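PDB 4MJ3: haloalkane dehalogenase from Mycobacterium rhodesiae, which catalyses the hydrolytic cleavage of carbon-halogen bonds in haloalkanes, giving an alcohol and a halide ion, and probably supports growth of the bacterium on these compounds. Local coordinates for residues Y98-H101 / V102-W106. Sequence-based numbering, arbitrary orientation.
Sequences YQAH and VDWMW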
loop_
_atom_site.group_PDB
_atom_site.type_symbol
_atom_site.label_atom_id
_atom_site.label_comp_id
_atom_site.label_asym_id
_atom_site.label_seq_id
_atom_site.Cartn_x
_atom_site.Cartn_y
_atom_site.Cartn_z
ATOM N N TYR A 98 -2.473 -13.147 4.162
ATOM C CA TYR A 98 -3.197 -11.882 4.332
ATOM C C TYR A 98 -3.193 -11.516 5.821
ATOM O O TYR A 98 -2.826 -10.387 6.207
ATOM C CB TYR A 98 -4.604 -12.044 3.784
ATOM C CG TYR A 98 -5.356 -10.802 3.342
ATOM C CD1 TYR A 98 -5.320 -9.611 4.066
ATOM C CD2 TYR A 98 -6.111 -10.835 2.175
ATOM C CE1 TYR A 98 -6.057 -8.508 3.654
ATOM C CE2 TYR A 98 -6.842 -9.740 1.770
ATOM C CZ TYR A 98 -6.811 -8.584 2.508
ATOM O OH TYR A 98 -7.578 -7.494 2.078
ATOM N N GLN A 99 -3.492 -12.510 6.664
ATOM C CA GLN A 99 -3.495 -12.322 8.123
ATOM C C GLN A 99 -2.144 -11.840 8.643
ATOM O O GLN A 99 -2.091 -10.911 9.452
ATOM C CB GLN A 99 -3.853 -13.618 8.852
ATOM C CG GLN A 99 -3.999 -13.471 10.360
ATOM C CD GLN A 99 -5.169 -12.596 10.737
ATOM O OE1 GLN A 99 -6.321 -12.930 10.443
ATOM N NE2 GLN A 99 -4.887 -11.445 11.341
ATOM N N ALA A 100 -1.056 -12.439 8.151
ATOM C CA ALA A 100 0.263 -12.088 8.627
ATOM C C ALA A 100 0.592 -10.635 8.285
ATOM O O ALA A 100 1.169 -9.912 9.127
ATOM C CB ALA A 100 1.315 -13.031 8.052
ATOM N N HIS A 101 0.254 -10.210 7.066
ATOM C CA HIS A 101 0.532 -8.832 6.643
ATOM C C HIS A 101 -0.253 -7.824 7.475
ATOM O O HIS A 101 0.274 -6.769 7.854
ATOM C CB HIS A 101 0.221 -8.632 5.157
ATOM C CG HIS A 101 1.327 -9.066 4.247
ATOM N ND1 HIS A 101 2.553 -8.444 4.221
ATOM C CD2 HIS A 101 1.385 -10.051 3.326
ATOM C CE1 HIS A 101 3.311 -9.008 3.300
ATOM N NE2 HIS A 101 2.627 -9.990 2.747
ATOM N N VAL A 102 -1.503 -8.155 7.742
ATOM C CA VAL A 102 -2.362 -7.340 8.590
ATOM C C VAL A 102 -1.743 -7.217 9.979
ATOM O O VAL A 102 -1.648 -6.104 10.519
ATOM C CB VAL A 102 -3.787 -7.921 8.629
ATOM C CG1 VAL A 102 -4.608 -7.356 9.784
ATOM C CG2 VAL A 102 -4.475 -7.662 7.295
ATOM N N ASP A 103 -1.319 -8.343 10.554
ATOM C CA ASP A 103 -0.752 -8.331 11.907
ATOM C C ASP A 103 0.589 -7.580 11.947
ATOM O O ASP A 103 0.877 -6.808 12.893
ATOM C CB ASP A 103 -0.595 -9.751 12.463
ATOM C CG ASP A 103 -1.942 -10.420 12.779
ATOM O OD1 ASP A 103 -2.954 -9.701 12.920
ATOM O OD2 ASP A 103 -1.987 -11.663 12.828
ATOM N N TRP A 104 1.411 -7.797 10.938
ATOM C CA TRP A 104 2.707 -7.102 10.865
ATOM C C TRP A 104 2.531 -5.596 10.712
ATOM O O TRP A 104 3.160 -4.804 11.420
ATOM C CB TRP A 104 3.543 -7.635 9.700
ATOM C CG TRP A 104 4.103 -9.000 9.893
ATOM C CD1 TRP A 104 4.565 -9.546 11.048
ATOM C CD2 TRP A 104 4.301 -9.983 8.867
ATOM N NE1 TRP A 104 5.055 -10.816 10.802
ATOM C CE2 TRP A 104 4.913 -11.105 9.474
ATOM C CE3 TRP A 104 4.066 -10.006 7.490
ATOM C CZ2 TRP A 104 5.260 -12.252 8.751
ATOM C CZ3 TRP A 104 4.418 -11.135 6.768
ATOM C CH2 TRP A 104 4.987 -12.257 7.406
HETATM N N MSE A 105 1.632 -5.180 9.831
HETATM C CA MSE A 105 1.401 -3.747 9.632
HETATM C C MSE A 105 0.807 -3.079 10.861
HETATM O O MSE A 105 1.217 -1.963 11.225
HETATM C CB MSE A 105 0.528 -3.524 8.395
HETATM C CG MSE A 105 0.214 -2.058 8.121
HETATM SE SE MSE A 105 1.834 -0.933 7.935
HETATM C CE MSE A 105 2.519 -1.602 6.236
ATOM N N TRP A 106 -0.163 -3.731 11.500
ATOM C CA TRP A 106 -0.737 -3.189 12.722
ATOM C C TRP A 106 0.335 -3.050 13.787
ATOM O O TRP A 106 0.408 -2.017 14.437
ATOM C CB TRP A 106 -1.900 -4.031 13.247
ATOM C CG TRP A 106 -2.540 -3.410 14.416
ATOM C CD1 TRP A 106 -2.588 -3.912 15.676
ATOM C CD2 TRP A 106 -3.208 -2.134 14.466
ATOM N NE1 TRP A 106 -3.259 -3.048 16.496
ATOM C CE2 TRP A 106 -3.650 -1.951 15.789
ATOM C CE3 TRP A 106 -3.488 -1.148 13.525
ATOM C CZ2 TRP A 106 -4.350 -0.818 16.193
ATOM C CZ3 TRP A 106 -4.193 -0.019 13.929
ATOM C CH2 TRP A 106 -4.605 0.140 15.236
#
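The W104 indole lies back over the preceding turn of the helix, with one face on A100. A100 CB sits 3.9 Å from the centroid of the W104 six-membered ring, only 13° off the ring normal, a CH-pi contact. The same indole covers the A100 carbonyl, with W104 CD2 3.1 Å from A100 O. W104 CG is anti to its own carbonyl carbon (chi1 -72°), which folds the ring back over this turn. At the rim, W104 turns its edge to H101: H101 ND1 lies near the indole plane, and W104 CZ3 lies over one face of the imidazole, offset toward its rim. This is an edge-to-face pair with planes at 87°. F212, from outside these residues, is stacked with the H101 ring. The Y98 ring meets V102 with its edge, CD1 lying 3.9 Å from V102 CG2. Its hydroxyl bonds to L127 O, which ties this end of helix 98-112 to helix 124-135.

On the exposed side, the Q99 side chain bends at chi2, bringing NE2 to the carboxylate of D103. The bonds from Q99 NE2 to D103 OD1 (3.0 Å) and OD2 (3.3 Å) are both weak. Q99 OE1 has a weak bond to R131.

The carbonyls of Y98 to V102 each accept a bond from the N-H four residues on, as from W104 N to A100 O at 2.8 Å. These i to i+4 contacts belong to a regular alpha helix of the alpha/beta hydrolase fold. Two buried polar ends are satisfied from outside these residues: Y98 OH by L127 O and W104 NE1 by S28 O. The chemistry is thus divided: aromatic and apolar contacts serve the buried sides, while a weak amide-carboxylate pair bridges one turn where solvent probably competes.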